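Local coordinates for protein nicotinamide-nucleotide adenylyltransferase NadR family / Ribosylnicotinamide kinase (Lactococcus lactis subsp. cremoris, PDB 6GYE) that probably phosphorylates nicotinamide riboside and adenylylates the mononucleotide toward NAD+, joining a ribosylnicotinamide kinase to a nicotinamide-nucleotide adenylyltransferase in one chain, at residues A[106-111]-A[117-122]; A[121-126]-A[130-135]; A[181-186]-A[368-373]; A[299-304]-A[356-361]. One frame throughout, in Å; residues are numbered along the deposited sequence.

Contact 1: A[106-111]-A[117-122]; sequences ELIHHN and LSVTFY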
loop_
_atom_site.group_PDB
_atom_site.type_symbol
_atom_site.label_atom_id
_atom_site.label_comp_id
_atom_site.label_asym_id
_atom_site.label_seq_id
_atom_site.Cartn_x
_atom_site.Cartn_y
_atom_site.Cartn_z
ATOM N N GLU A 106 20.128 -11.623 22.397
ATOM C CA GLU A 106 20.292 -10.214 22.716
ATOM C C GLU A 106 18.956 -9.482 22.621
ATOM O O GLU A 106 18.619 -8.677 23.495
ATOM C CB GLU A 106 21.339 -9.600 21.797
ATOM C CG GLU A 106 21.642 -8.152 22.087
ATOM C CD GLU A 106 22.987 -7.751 21.532
ATOM O OE1 GLU A 106 23.737 -7.042 22.237
ATOM O OE2 GLU A 106 23.307 -8.181 20.403
ATOM N N LEU A 107 18.160 -9.790 21.589
ATOM C CA LEU A 107 16.833 -9.195 21.449
ATOM C C LEU A 107 15.963 -9.492 22.660
ATOM O O LEU A 107 15.274 -8.608 23.175
ATOM C CB LEU A 107 16.147 -9.734 20.199
ATOM C CG LEU A 107 16.153 -8.992 18.872
ATOM C CD1 LEU A 107 15.062 -9.580 17.980
ATOM C CD2 LEU A 107 15.946 -7.532 19.081
ATOM N N ILE A 108 15.962 -10.746 23.109
ATOM C CA ILE A 108 15.177 -11.130 24.280
ATOM C C ILE A 108 15.646 -10.364 25.512
ATOM O O ILE A 108 14.840 -9.861 26.305
ATOM C CB ILE A 108 15.273 -12.648 24.504
ATOM C CG1 ILE A 108 14.645 -13.396 23.335
ATOM C CG2 ILE A 108 14.623 -13.035 25.830
ATOM C CD1 ILE A 108 14.652 -14.887 23.507
ATOM N N HIS A 109 16.962 -10.296 25.709
ATOM C CA HIS A 109 17.494 -9.594 26.871
ATOM C C HIS A 109 17.088 -8.121 26.855
ATOM O O HIS A 109 16.624 -7.580 27.864
ATOM C CB HIS A 109 19.013 -9.750 26.922
ATOM C CG HIS A 109 19.469 -11.165 27.113
ATOM N ND1 HIS A 109 20.735 -11.593 26.769
ATOM C CD2 HIS A 109 18.828 -12.254 27.607
ATOM C CE1 HIS A 109 20.854 -12.882 27.046
ATOM N NE2 HIS A 109 19.710 -13.307 27.551
ATOM N N HIS A 110 17.239 -7.463 25.705
ATOM C CA HIS A 110 16.990 -6.027 25.632
ATOM C C HIS A 110 15.520 -5.699 25.868
ATOM O O HIS A 110 15.198 -4.697 26.514
ATOM C CB HIS A 110 17.441 -5.493 24.271
ATOM C CG HIS A 110 17.394 -4.000 24.160
ATOM N ND1 HIS A 110 18.038 -3.164 25.052
ATOM C CD2 HIS A 110 16.770 -3.191 23.272
ATOM C CE1 HIS A 110 17.820 -1.907 24.708
ATOM N NE2 HIS A 110 17.053 -1.896 23.632
ATOM N N ASN A 111 14.614 -6.539 25.379
ATOM C CA ASN A 111 13.194 -6.220 25.351
ATOM C C ASN A 111 12.416 -6.852 26.496
ATOM O O ASN A 111 11.182 -6.861 26.465
ATOM C CB ASN A 111 12.588 -6.644 24.008
ATOM C CG ASN A 111 13.048 -5.763 22.866
ATOM O OD1 ASN A 111 12.439 -4.726 22.583
ATOM N ND2 ASN A 111 14.152 -6.144 22.228
ATOM N N LEU A 117 13.166 -15.817 33.626
ATOM C CA LEU A 117 12.026 -15.995 32.746
ATOM C C LEU A 117 11.835 -17.460 32.396
ATOM O O LEU A 117 12.763 -18.269 32.463
ATOM C CB LEU A 117 12.211 -15.220 31.450
ATOM C CG LEU A 117 12.516 -13.734 31.535
ATOM C CD1 LEU A 117 12.657 -13.242 30.110
ATOM C CD2 LEU A 117 11.417 -12.990 32.291
ATOM N N SER A 118 10.614 -17.782 31.990
ATOM C CA SER A 118 10.294 -19.034 31.315
ATOM C C SER A 118 9.890 -18.650 29.897
ATOM O O SER A 118 8.815 -18.078 29.686
ATOM C CB SER A 118 9.192 -19.805 32.037
ATOM O OG SER A 118 8.898 -21.022 31.362
ATOM N N VAL A 119 10.773 -18.910 28.941
ATOM C CA VAL A 119 10.603 -18.480 27.563
ATOM C C VAL A 119 10.279 -19.677 26.682
ATOM O O VAL A 119 10.899 -20.743 26.807
ATOM C CB VAL A 119 11.866 -17.760 27.062
ATOM C CG1 VAL A 119 11.715 -17.407 25.595
ATOM C CG2 VAL A 119 12.104 -16.508 27.875
ATOM N N THR A 120 9.307 -19.494 25.786
ATOM C CA THR A 120 8.921 -20.494 24.796
ATOM C C THR A 120 9.069 -19.910 23.393
ATOM O O THR A 120 8.478 -18.873 23.085
ATOM C CB THR A 120 7.487 -20.978 25.030
ATOM O OG1 THR A 120 7.362 -21.463 26.367
ATOM C CG2 THR A 120 7.115 -22.089 24.055
ATOM N N PHE A 121 9.853 -20.578 22.550
ATOM C CA PHE A 121 9.972 -20.241 21.135
ATOM C C PHE A 121 8.928 -21.009 20.319
ATOM O O PHE A 121 8.868 -22.238 20.389
ATOM C CB PHE A 121 11.377 -20.589 20.631
ATOM C CG PHE A 121 12.470 -19.709 21.175
ATOM C CD1 PHE A 121 12.701 -18.454 20.639
ATOM C CD2 PHE A 121 13.275 -20.145 22.215
ATOM C CE1 PHE A 121 13.704 -17.650 21.136
ATOM C CE2 PHE A 121 14.293 -19.338 22.721
ATOM C CZ PHE A 121 14.507 -18.101 22.181
ATOM N N TYR A 122 8.121 -20.293 19.534
ATOM C CA TYR A 122 7.186 -20.919 18.596
ATOM C C TYR A 122 7.845 -20.933 17.222
ATOM O O TYR A 122 8.019 -19.884 16.602
ATOM C CB TYR A 122 5.836 -20.194 18.590
ATOM C CG TYR A 122 5.206 -20.204 19.978
ATOM C CD1 TYR A 122 4.395 -21.262 20.396
ATOM C CD2 TYR A 122 5.475 -19.184 20.894
ATOM C CE1 TYR A 122 3.851 -21.294 21.682
ATOM C CE2 TYR A 122 4.933 -19.209 22.177
ATOM C CZ TYR A 122 4.121 -20.262 22.567
ATOM O OH TYR A 122 3.599 -20.274 23.847
#
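Ile108, near the C-terminal end of a helix, and Phe121, on the following strand, carry this contact, which is wholly apolar. The CD1 methyl of Ile108 comes within 3.5 Å of CZ of Phe121 and 3.8 Å of its CE1, reaching that corner of the ring obliquely. The two side chains approach from opposite directions. An extended isoleucine suits the place: with chi2 at -178° the chain runs straight out from the helix, so that CD1 spans the gap to the sheet. Val119, two residues earlier on the strand, adds a looser touch, its CG1 lying 4.4 Å from Ile108 CD1. Its short branched side chain fits a beta strand well.

No hydrogen bond crosses between the segments. Within segment 106-111, polar bonds close the C-terminal end of the helix: Asn111 ND2 donates to Leu107 O at 2.9 Å and nearly straight (171°), in the plane of its own amide, while Asn111 N gives the same oxygen a second bond.

The contact packs helix 95-110 against strand 118-123 in a parallel sheet of Rossmann-like order. Phe121 also meets Ile18 and Phe20 of strand 15-21 and Tyr143 of strand 142-147, while Leu107 leans on strand 80-86.

Contact 2: A[121-126]-A[130-135]; sequences FYVGEL and AELKKR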
loop_
_atom_site.group_PDB
_atom_site.type_symbol
_atom_site.label_atom_id
_atom_site.label_comp_id
_atom_site.label_asym_id
_atom_site.label_seq_id
_atom_site.Cartn_x
_atom_site.Cartn_y
_atom_site.Cartn_z
ATOM N N PHE A 121 9.853 -20.578 22.550
ATOM C CA PHE A 121 9.972 -20.241 21.135
ATOM C C PHE A 121 8.928 -21.009 20.319
ATOM O O PHE A 121 8.868 -22.238 20.389
ATOM C CB PHE A 121 11.377 -20.589 20.631
ATOM C CG PHE A 121 12.470 -19.709 21.175
ATOM C CD1 PHE A 121 12.701 -18.454 20.639
ATOM C CD2 PHE A 121 13.275 -20.145 22.215
ATOM C CE1 PHE A 121 13.704 -17.650 21.136
ATOM C CE2 PHE A 121 14.293 -19.338 22.721
ATOM C CZ PHE A 121 14.507 -18.101 22.181
ATOM N N TYR A 122 8.121 -20.293 19.534
ATOM C CA TYR A 122 7.186 -20.919 18.596
ATOM C C TYR A 122 7.845 -20.933 17.222
ATOM O O TYR A 122 8.019 -19.884 16.602
ATOM C CB TYR A 122 5.836 -20.194 18.590
ATOM C CG TYR A 122 5.206 -20.204 19.978
ATOM C CD1 TYR A 122 4.395 -21.262 20.396
ATOM C CD2 TYR A 122 5.475 -19.184 20.894
ATOM C CE1 TYR A 122 3.851 -21.294 21.682
ATOM C CE2 TYR A 122 4.933 -19.209 22.177
ATOM C CZ TYR A 122 4.121 -20.262 22.567
ATOM O OH TYR A 122 3.599 -20.274 23.847
ATOM N N VAL A 123 8.196 -22.129 16.749
ATOM C CA VAL A 123 9.080 -22.334 15.605
ATOM C C VAL A 123 8.389 -23.225 14.585
ATOM O O VAL A 123 7.764 -24.225 14.949
ATOM C CB VAL A 123 10.419 -22.958 16.055
ATOM C CG1 VAL A 123 11.238 -23.417 14.867
ATOM C CG2 VAL A 123 11.199 -21.949 16.869
ATOM N N GLY A 124 8.525 -22.879 13.305
ATOM C CA GLY A 124 7.798 -23.570 12.256
ATOM C C GLY A 124 8.559 -24.511 11.338
ATOM O O GLY A 124 7.936 -25.176 10.508
ATOM N N GLU A 125 9.888 -24.567 11.453
ATOM C CA GLU A 125 10.743 -25.451 10.665
ATOM C C GLU A 125 11.597 -26.289 11.602
ATOM O O GLU A 125 12.124 -25.776 12.591
ATOM C CB GLU A 125 11.677 -24.673 9.726
ATOM C CG GLU A 125 11.048 -24.162 8.454
ATOM C CD GLU A 125 10.724 -22.691 8.552
ATOM O OE1 GLU A 125 11.069 -22.085 9.591
ATOM O OE2 GLU A 125 10.125 -22.139 7.601
ATOM N N LEU A 126 11.736 -27.579 11.294
ATOM C CA LEU A 126 12.453 -28.462 12.210
ATOM C C LEU A 126 13.911 -28.052 12.364
ATOM O O LEU A 126 14.502 -28.264 13.428
ATOM C CB LEU A 126 12.389 -29.919 11.741
ATOM C CG LEU A 126 11.107 -30.756 11.751
ATOM C CD1 LEU A 126 10.730 -31.118 13.183
ATOM C CD2 LEU A 126 9.949 -30.064 11.035
ATOM N N ALA A 130 15.989 -27.440 16.083
ATOM C CA ALA A 130 17.167 -28.189 16.517
ATOM C C ALA A 130 18.353 -27.266 16.764
ATOM O O ALA A 130 19.099 -27.460 17.733
ATOM C CB ALA A 130 17.521 -29.274 15.497
ATOM N N GLU A 131 18.560 -26.278 15.886
ATOM C CA GLU A 131 19.690 -25.366 16.054
ATOM C C GLU A 131 19.499 -24.476 17.275
ATOM O O GLU A 131 20.462 -24.164 17.986
ATOM C CB GLU A 131 19.883 -24.520 14.791
ATOM C CG GLU A 131 20.243 -25.323 13.539
ATOM C CD GLU A 131 21.544 -26.138 13.671
ATOM O OE1 GLU A 131 21.749 -27.069 12.859
ATOM O OE2 GLU A 131 22.355 -25.862 14.583
ATOM N N LEU A 132 18.262 -24.075 17.544
ATOM C CA LEU A 132 17.992 -23.260 18.720
ATOM C C LEU A 132 18.212 -24.050 20.009
ATOM O O LEU A 132 18.826 -23.544 20.959
ATOM C CB LEU A 132 16.571 -22.718 18.638
ATOM C CG LEU A 132 16.243 -21.492 19.469
ATOM C CD1 LEU A 132 17.351 -20.475 19.342
ATOM C CD2 LEU A 132 14.956 -20.915 18.924
ATOM N N LYS A 133 17.716 -25.296 20.067
ATOM C CA LYS A 133 17.821 -26.082 21.296
ATOM C C LYS A 133 19.269 -26.295 21.730
ATOM O O LYS A 133 19.531 -26.477 22.925
ATOM C CB LYS A 133 17.112 -27.433 21.138
ATOM C CG LYS A 133 15.645 -27.413 21.550
ATOM C CD LYS A 133 14.819 -28.455 20.801
ATOM C CE LYS A 133 15.335 -29.850 21.019
ATOM N NZ LYS A 133 14.579 -30.837 20.199
ATOM N N LYS A 134 20.214 -26.336 20.786
ATOM C CA LYS A 134 21.625 -26.484 21.142
ATOM C C LYS A 134 22.258 -25.209 21.701
ATOM O O LYS A 134 23.364 -25.278 22.241
ATOM C CB LYS A 134 22.434 -26.956 19.931
ATOM C CG LYS A 134 21.994 -28.287 19.352
ATOM C CD LYS A 134 22.897 -28.714 18.195
ATOM C CE LYS A 134 22.955 -27.629 17.126
ATOM N NZ LYS A 134 23.873 -27.971 16.007
ATOM N N ARG A 135 21.604 -24.054 21.592
ATOM C CA ARG A 135 22.259 -22.777 21.857
ATOM C C ARG A 135 21.554 -21.958 22.934
ATOM O O ARG A 135 21.698 -20.734 22.962
ATOM C CB ARG A 135 22.382 -21.961 20.568
ATOM C CG ARG A 135 23.362 -22.552 19.555
ATOM C CD ARG A 135 23.216 -21.863 18.208
ATOM N NE ARG A 135 24.218 -22.297 17.237
ATOM C CZ ARG A 135 24.126 -23.413 16.518
ATOM N NH1 ARG A 135 23.089 -24.226 16.669
ATOM N NH2 ARG A 135 25.069 -23.717 15.643
#
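Leu132 lays its CD2 methyl on one face of the Phe121 ring, joining helix to strand inside a beta-alpha-beta unit made of strand 118-123, helix 126-133 and strand 142-147. This is a CH-pi contact: CD2 stands 3.7 Å from the ring centroid, only 17° off the normal, somewhat displaced toward the CG side of the ring. The side chains cross at about a right angle. Leu132 CG lies roughly opposite its backbone N (chi1 -159°), and the branched end then turns one methyl down onto the aromatic face. The same CD2 grazes Val123 CG2 at 4.4 Å, so one leucine serves two residues that face the helix from alternate strand positions. Val145 of the next strand also touches Leu132.

An i to i+4 backbone hydrogen bond of the first helical turn joins the segments: Ala130 N donates to Leu126 O at 3.2 Å. Alanine is well suited here, its small methyl sitting on an exposed part of the helix.

Charge gathers around Glu131. Its OE2 forms salt bridges with Lys134 NZ (3.0 Å), which comes from the syn side but well out of the carboxylate plane, and with Arg135 NH1 (2.8 Å), through the anti lone pair; NH1 also donates to the backbone Glu131 O at 2.9 Å.

Contact 3: A[181-186]-A[368-373]; sequences KVVTVM and EYTGVK. With SO4 (sulfate ion), chain G.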
loop_
_atom_site.group_PDB
_atom_site.type_symbol
_atom_site.label_atom_id
_atom_site.label_comp_id
_atom_site.label_asym_id
_atom_site.label_seq_id
_atom_site.Cartn_x
_atom_site.Cartn_y
_atom_site.Cartn_z
ATOM N N LYS A 181 -5.196 -2.130 -5.774
ATOM C CA LYS A 181 -5.246 -1.746 -7.178
ATOM C C LYS A 181 -5.789 -0.324 -7.312
ATOM O O LYS A 181 -6.712 0.072 -6.593
ATOM C CB LYS A 181 -6.122 -2.731 -7.947
ATOM C CG LYS A 181 -5.480 -4.127 -8.171
ATOM C CD LYS A 181 -4.516 -4.101 -9.311
ATOM C CE LYS A 181 -3.952 -5.493 -9.639
ATOM N NZ LYS A 181 -3.228 -6.021 -8.456
ATOM N N VAL A 182 -5.245 0.436 -8.256
ATOM C CA VAL A 182 -5.584 1.854 -8.390
ATOM C C VAL A 182 -5.879 2.150 -9.861
ATOM O O VAL A 182 -5.033 1.907 -10.729
ATOM C CB VAL A 182 -4.455 2.761 -7.859
ATOM C CG1 VAL A 182 -4.783 4.251 -8.052
ATOM C CG2 VAL A 182 -4.164 2.466 -6.379
ATOM N N VAL A 183 -7.076 2.669 -10.131
ATOM C CA VAL A 183 -7.506 3.109 -11.457
ATOM C C VAL A 183 -7.683 4.618 -11.413
ATOM O O VAL A 183 -8.464 5.125 -10.600
ATOM C CB VAL A 183 -8.835 2.448 -11.861
ATOM C CG1 VAL A 183 -9.266 2.910 -13.250
ATOM C CG2 VAL A 183 -8.746 0.956 -11.766
ATOM N N THR A 184 -7.004 5.333 -12.308
ATOM C CA THR A 184 -7.079 6.788 -12.353
ATOM C C THR A 184 -7.694 7.227 -13.672
ATOM O O THR A 184 -7.290 6.750 -14.736
ATOM C CB THR A 184 -5.691 7.419 -12.186
ATOM O OG1 THR A 184 -5.110 6.989 -10.950
ATOM C CG2 THR A 184 -5.802 8.943 -12.181
ATOM N N VAL A 185 -8.657 8.134 -13.609
ATOM C CA VAL A 185 -9.310 8.659 -14.805
ATOM C C VAL A 185 -8.760 10.050 -15.098
ATOM O O VAL A 185 -8.608 10.875 -14.192
ATOM C CB VAL A 185 -10.842 8.690 -14.634
ATOM C CG1 VAL A 185 -11.488 9.277 -15.864
ATOM C CG2 VAL A 185 -11.380 7.289 -14.339
ATOM N N MET A 186 -8.463 10.312 -16.361
ATOM C CA MET A 186 -7.856 11.564 -16.800
ATOM C C MET A 186 -8.588 12.098 -18.029
ATOM O O MET A 186 -9.024 11.326 -18.890
ATOM C CB MET A 186 -6.355 11.370 -17.127
ATOM C CG MET A 186 -5.501 10.830 -15.969
ATOM S SD MET A 186 -3.735 10.802 -16.405
ATOM C CE MET A 186 -3.028 10.056 -14.925
ATOM N N GLU A 368 -9.889 -6.428 -17.272
ATOM C CA GLU A 368 -8.603 -6.953 -17.727
ATOM C C GLU A 368 -7.451 -6.562 -16.801
ATOM O O GLU A 368 -6.503 -7.332 -16.651
ATOM C CB GLU A 368 -8.301 -6.492 -19.153
ATOM C CG GLU A 368 -9.319 -6.908 -20.205
ATOM C CD GLU A 368 -9.363 -8.428 -20.435
ATOM O OE1 GLU A 368 -8.337 -9.113 -20.201
ATOM O OE2 GLU A 368 -10.424 -8.936 -20.866
ATOM N N TYR A 369 -7.498 -5.392 -16.168
ATOM C CA TYR A 369 -6.335 -4.935 -15.410
ATOM C C TYR A 369 -6.407 -5.258 -13.923
ATOM O O TYR A 369 -5.382 -5.165 -13.245
ATOM C CB TYR A 369 -6.140 -3.422 -15.571
ATOM C CG TYR A 369 -5.437 -2.997 -16.841
ATOM C CD1 TYR A 369 -6.097 -2.999 -18.072
ATOM C CD2 TYR A 369 -4.114 -2.567 -16.806
ATOM C CE1 TYR A 369 -5.444 -2.603 -19.237
ATOM C CE2 TYR A 369 -3.452 -2.173 -17.963
ATOM C CZ TYR A 369 -4.113 -2.191 -19.175
ATOM O OH TYR A 369 -3.433 -1.790 -20.314
ATOM N N THR A 370 -7.578 -5.615 -13.390
ATOM C CA THR A 370 -7.690 -5.942 -11.979
ATOM C C THR A 370 -8.171 -7.350 -11.695
ATOM O O THR A 370 -8.023 -7.806 -10.557
ATOM C CB THR A 370 -8.647 -4.989 -11.256
ATOM O OG1 THR A 370 -10.000 -5.307 -11.625
ATOM C CG2 THR A 370 -8.317 -3.510 -11.581
ATOM N N GLY A 371 -8.825 -8.009 -12.637
ATOM C CA GLY A 371 -9.295 -9.356 -12.415
ATOM C C GLY A 371 -10.724 -9.440 -11.937
ATOM O O GLY A 371 -11.258 -10.546 -11.829
ATOM N N VAL A 372 -11.360 -8.305 -11.636
ATOM C CA VAL A 372 -12.686 -8.350 -11.031
ATOM C C VAL A 372 -13.705 -8.823 -12.060
ATOM O O VAL A 372 -13.621 -8.498 -13.254
ATOM C CB VAL A 372 -13.058 -6.971 -10.458
ATOM C CG1 VAL A 372 -13.210 -5.938 -11.572
ATOM C CG2 VAL A 372 -14.315 -7.069 -9.663
ATOM N N LYS A 373 -14.673 -9.606 -11.609
ATOM C CA LYS A 373 -15.672 -10.132 -12.531
ATOM C C LYS A 373 -16.738 -9.073 -12.787
ATOM O O LYS A 373 -17.124 -8.328 -11.883
ATOM C CB LYS A 373 -16.314 -11.408 -11.977
ATOM C CG LYS A 373 -17.515 -11.911 -12.802
ATOM C CD LYS A 373 -17.911 -13.344 -12.492
ATOM C CE LYS A 373 -19.204 -13.768 -13.220
ATOM N NZ LYS A 373 -19.130 -13.706 -14.715
HETATM S S SO4 G . -14.830 -10.855 -7.755
HETATM O O1 SO4 G . -13.519 -10.969 -7.116
HETATM O O2 SO4 G . -15.566 -9.751 -7.146
HETATM O O3 SO4 G . -15.565 -12.104 -7.578
HETATM O O4 SO4 G . -14.672 -10.591 -9.180
#
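Thr370 and Lys181 meet where the last helix turn covers the start of strand 181-187, an inner strand of the parallel sheet in a P-loop NTPase-like fold, which runs on toward a probable Walker A loop. Thr370 CG2 lies 4.3 Å from Lys181 CB and 4.5 Å from Val183 CG2, so the threonine turns its methyl to the strand. Lys181 uses its aliphatic length: bends at chi2 (-80°) and chi4 fold the chain back, and CE passes 3.9 Å from Tyr369 O. Its NZ has a weak hydrogen bond to Gln165.

The next shell holds the threonine. Thr370 OG1 hydrogen-bonds to Val366 O in the preceding helical turn and accepts from Val372 N at 3.3 Å, an ST turn. Gly371, lacking a side chain, suits the positive phi of 94° in that turn.

Farther out, the chain leaves the helix past a sulfate, probably from the crystallisation liquor. Val372 CG2 lies 3.6 Å from its O4, and Lys373 N donates to the same O4 at 2.6 Å.

Contact 4: A[299-304]-A[356-361]; sequences VIPPIT and LTRYHH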
loop_
_atom_site.group_PDB
_atom_site.type_symbol
_atom_site.label_atom_id
_atom_site.label_comp_id
_atom_site.label_asym_id
_atom_site.label_seq_id
_atom_site.Cartn_x
_atom_site.Cartn_y
_atom_site.Cartn_z
ATOM N N VAL A 299 -8.120 7.325 -20.133
ATOM C CA VAL A 299 -8.070 8.660 -20.717
ATOM C C VAL A 299 -9.336 8.862 -21.534
ATOM O O VAL A 299 -9.626 8.068 -22.435
ATOM C CB VAL A 299 -6.820 8.850 -21.591
ATOM C CG1 VAL A 299 -6.879 10.179 -22.324
ATOM C CG2 VAL A 299 -5.559 8.761 -20.734
ATOM N N ILE A 300 -10.085 9.921 -21.234
ATOM C CA ILE A 300 -11.257 10.293 -22.024
ATOM C C ILE A 300 -10.797 11.280 -23.096
ATOM O O ILE A 300 -10.452 12.424 -22.761
ATOM C CB ILE A 300 -12.357 10.898 -21.148
ATOM C CG1 ILE A 300 -12.757 9.921 -20.037
ATOM C CG2 ILE A 300 -13.546 11.298 -22.013
ATOM C CD1 ILE A 300 -13.837 10.477 -19.094
ATOM N N PRO A 301 -10.817 10.905 -24.370
ATOM C CA PRO A 301 -10.310 11.786 -25.415
ATOM C C PRO A 301 -11.367 12.787 -25.828
ATOM O O PRO A 301 -12.565 12.574 -25.594
ATOM C CB PRO A 301 -9.990 10.814 -26.556
ATOM C CG PRO A 301 -11.024 9.763 -26.390
ATOM C CD PRO A 301 -11.257 9.612 -24.914
ATOM N N PRO A 302 -10.966 13.900 -26.431
ATOM C CA PRO A 302 -11.957 14.895 -26.855
ATOM C C PRO A 302 -12.710 14.408 -28.084
ATOM O O PRO A 302 -12.107 14.069 -29.103
ATOM C CB PRO A 302 -11.101 16.128 -27.159
ATOM C CG PRO A 302 -9.785 15.541 -27.587
ATOM C CD PRO A 302 -9.586 14.363 -26.663
ATOM N N ILE A 303 -14.034 14.323 -27.967
ATOM C CA ILE A 303 -14.915 14.254 -29.124
ATOM C C ILE A 303 -16.085 15.194 -28.875
ATOM O O ILE A 303 -16.409 15.532 -27.734
ATOM C CB ILE A 303 -15.407 12.820 -29.424
ATOM C CG1 ILE A 303 -15.717 12.666 -30.920
ATOM C CG2 ILE A 303 -16.620 12.472 -28.565
ATOM C CD1 ILE A 303 -14.605 13.161 -31.848
ATOM N N THR A 304 -16.699 15.643 -29.968
ATOM C CA THR A 304 -17.773 16.635 -29.899
ATOM C C THR A 304 -18.955 16.125 -29.075
ATOM O O THR A 304 -19.209 16.598 -27.966
ATOM C CB THR A 304 -18.277 17.031 -31.306
ATOM O OG1 THR A 304 -17.201 17.594 -32.065
ATOM C CG2 THR A 304 -19.396 18.058 -31.202
ATOM N N LEU A 356 -19.889 -0.882 -27.003
ATOM C CA LEU A 356 -21.187 -0.225 -27.133
ATOM C C LEU A 356 -21.120 1.225 -26.683
ATOM O O LEU A 356 -21.760 2.098 -27.278
ATOM C CB LEU A 356 -22.247 -0.971 -26.321
ATOM C CG LEU A 356 -22.755 -2.315 -26.848
ATOM C CD1 LEU A 356 -23.672 -2.980 -25.832
ATOM C CD2 LEU A 356 -23.459 -2.156 -28.165
ATOM N N THR A 357 -20.420 1.481 -25.581
ATOM C CA THR A 357 -20.338 2.796 -24.981
ATOM C C THR A 357 -18.975 2.959 -24.319
ATOM O O THR A 357 -18.239 1.990 -24.103
ATOM C CB THR A 357 -21.420 3.013 -23.899
ATOM O OG1 THR A 357 -21.099 2.226 -22.739
ATOM C CG2 THR A 357 -22.830 2.638 -24.396
ATOM N N ARG A 358 -18.664 4.213 -23.986
ATOM C CA ARG A 358 -17.484 4.523 -23.192
ATOM C C ARG A 358 -17.446 3.687 -21.919
ATOM O O ARG A 358 -16.399 3.132 -21.555
ATOM C CB ARG A 358 -17.489 6.019 -22.861
ATOM C CG ARG A 358 -16.121 6.660 -22.711
ATOM C CD ARG A 358 -16.052 8.051 -23.377
ATOM N NE ARG A 358 -16.286 8.011 -24.823
ATOM C CZ ARG A 358 -15.858 8.936 -25.680
ATOM N NH1 ARG A 358 -15.156 9.977 -25.247
ATOM N NH2 ARG A 358 -16.128 8.815 -26.974
ATOM N N TYR A 359 -18.591 3.574 -21.238
ATOM C CA TYR A 359 -18.650 2.823 -19.987
ATOM C C TYR A 359 -18.349 1.337 -20.206
ATOM O O TYR A 359 -17.609 0.722 -19.421
ATOM C CB TYR A 359 -20.015 3.018 -19.314
ATOM C CG TYR A 359 -20.170 2.119 -18.118
ATOM C CD1 TYR A 359 -19.678 2.485 -16.873
ATOM C CD2 TYR A 359 -20.763 0.871 -18.252
ATOM C CE1 TYR A 359 -19.790 1.631 -15.785
ATOM C CE2 TYR A 359 -20.863 0.016 -17.203
ATOM C CZ TYR A 359 -20.384 0.389 -15.970
ATOM O OH TYR A 359 -20.523 -0.502 -14.938
ATOM N N HIS A 360 -18.922 0.735 -21.260
ATOM C CA HIS A 360 -18.595 -0.656 -21.571
ATOM C C HIS A 360 -17.098 -0.839 -21.756
ATOM O O HIS A 360 -16.503 -1.779 -21.208
ATOM C CB HIS A 360 -19.327 -1.130 -22.828
ATOM C CG HIS A 360 -20.779 -1.383 -22.616
ATOM N ND1 HIS A 360 -21.677 -0.372 -22.333
ATOM C CD2 HIS A 360 -21.500 -2.529 -22.650
ATOM C CE1 HIS A 360 -22.887 -0.888 -22.193
ATOM N NE2 HIS A 360 -22.808 -2.193 -22.385
ATOM N N HIS A 361 -16.469 0.068 -22.513
ATOM C CA HIS A 361 -15.030 -0.033 -22.747
ATOM C C HIS A 361 -14.254 0.020 -21.438
ATOM O O HIS A 361 -13.371 -0.807 -21.193
ATOM C CB HIS A 361 -14.575 1.088 -23.683
ATOM C CG HIS A 361 -13.181 0.911 -24.205
ATOM N ND1 HIS A 361 -12.646 1.713 -25.195
ATOM C CD2 HIS A 361 -12.220 0.007 -23.894
ATOM C CE1 HIS A 361 -11.415 1.317 -25.459
ATOM N NE2 HIS A 361 -11.132 0.281 -24.688
#
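Arg358 brings the edge of its guanidinium to Ile300 and Pro301. Ile300 CG2 lies in the plane of the group, 3.8 Å from NH1, and Pro301 O stands near that plane, 3.7 Å from the same nitrogen. Ile303 CG2 comes obliquely to NH2 at 4.0 Å, though Ile303 is poorly ordered. A second flat group, the His360 ring, has Leu356 CB over the centre of one face; at its edge, in plane, ND1 shares a 2.7 Å hydrogen bond with Thr357 OG1, the N-cap residue.

Arginine suits the place by its length: from the first helical turn, with bends at chi2 and chi3 (-62°), it reaches Ile300, Pro301 and Ile303 around the C-terminal end of strand 296-300. Its NH2 also has a weak hydrogen bond to Asp345 O, and Glu346 accepts from Arg358 N.

With methyls and a proline CD beside its nitrogens, and no hydrogen bond between the segments, the contact probably rests on dispersion and a weak pull of the cation on Pro301 O.

In the fold
From the N terminus, contact 1 comes first, closing a short loop between helix 95-110 and strand 118-123. Contact 2 starts on that strand, sharing Phe121 and Tyr122, and closes the still shorter turn into helix 126-133; together they pack two helices on the adenylyltransferase-like sheet. The kinase-like part holds the others, their centres more than 40 Å away. Contact 3 closes a loop of some 180 residues between strand 181-187 and the end of helix 358-370; contact 4 nests within it, joining the end of strand 296-300 to the start of the same helix. The two strands are neighbours, touching through Met186 O and Ile300 N, so this helix is tied at both ends to one sheet.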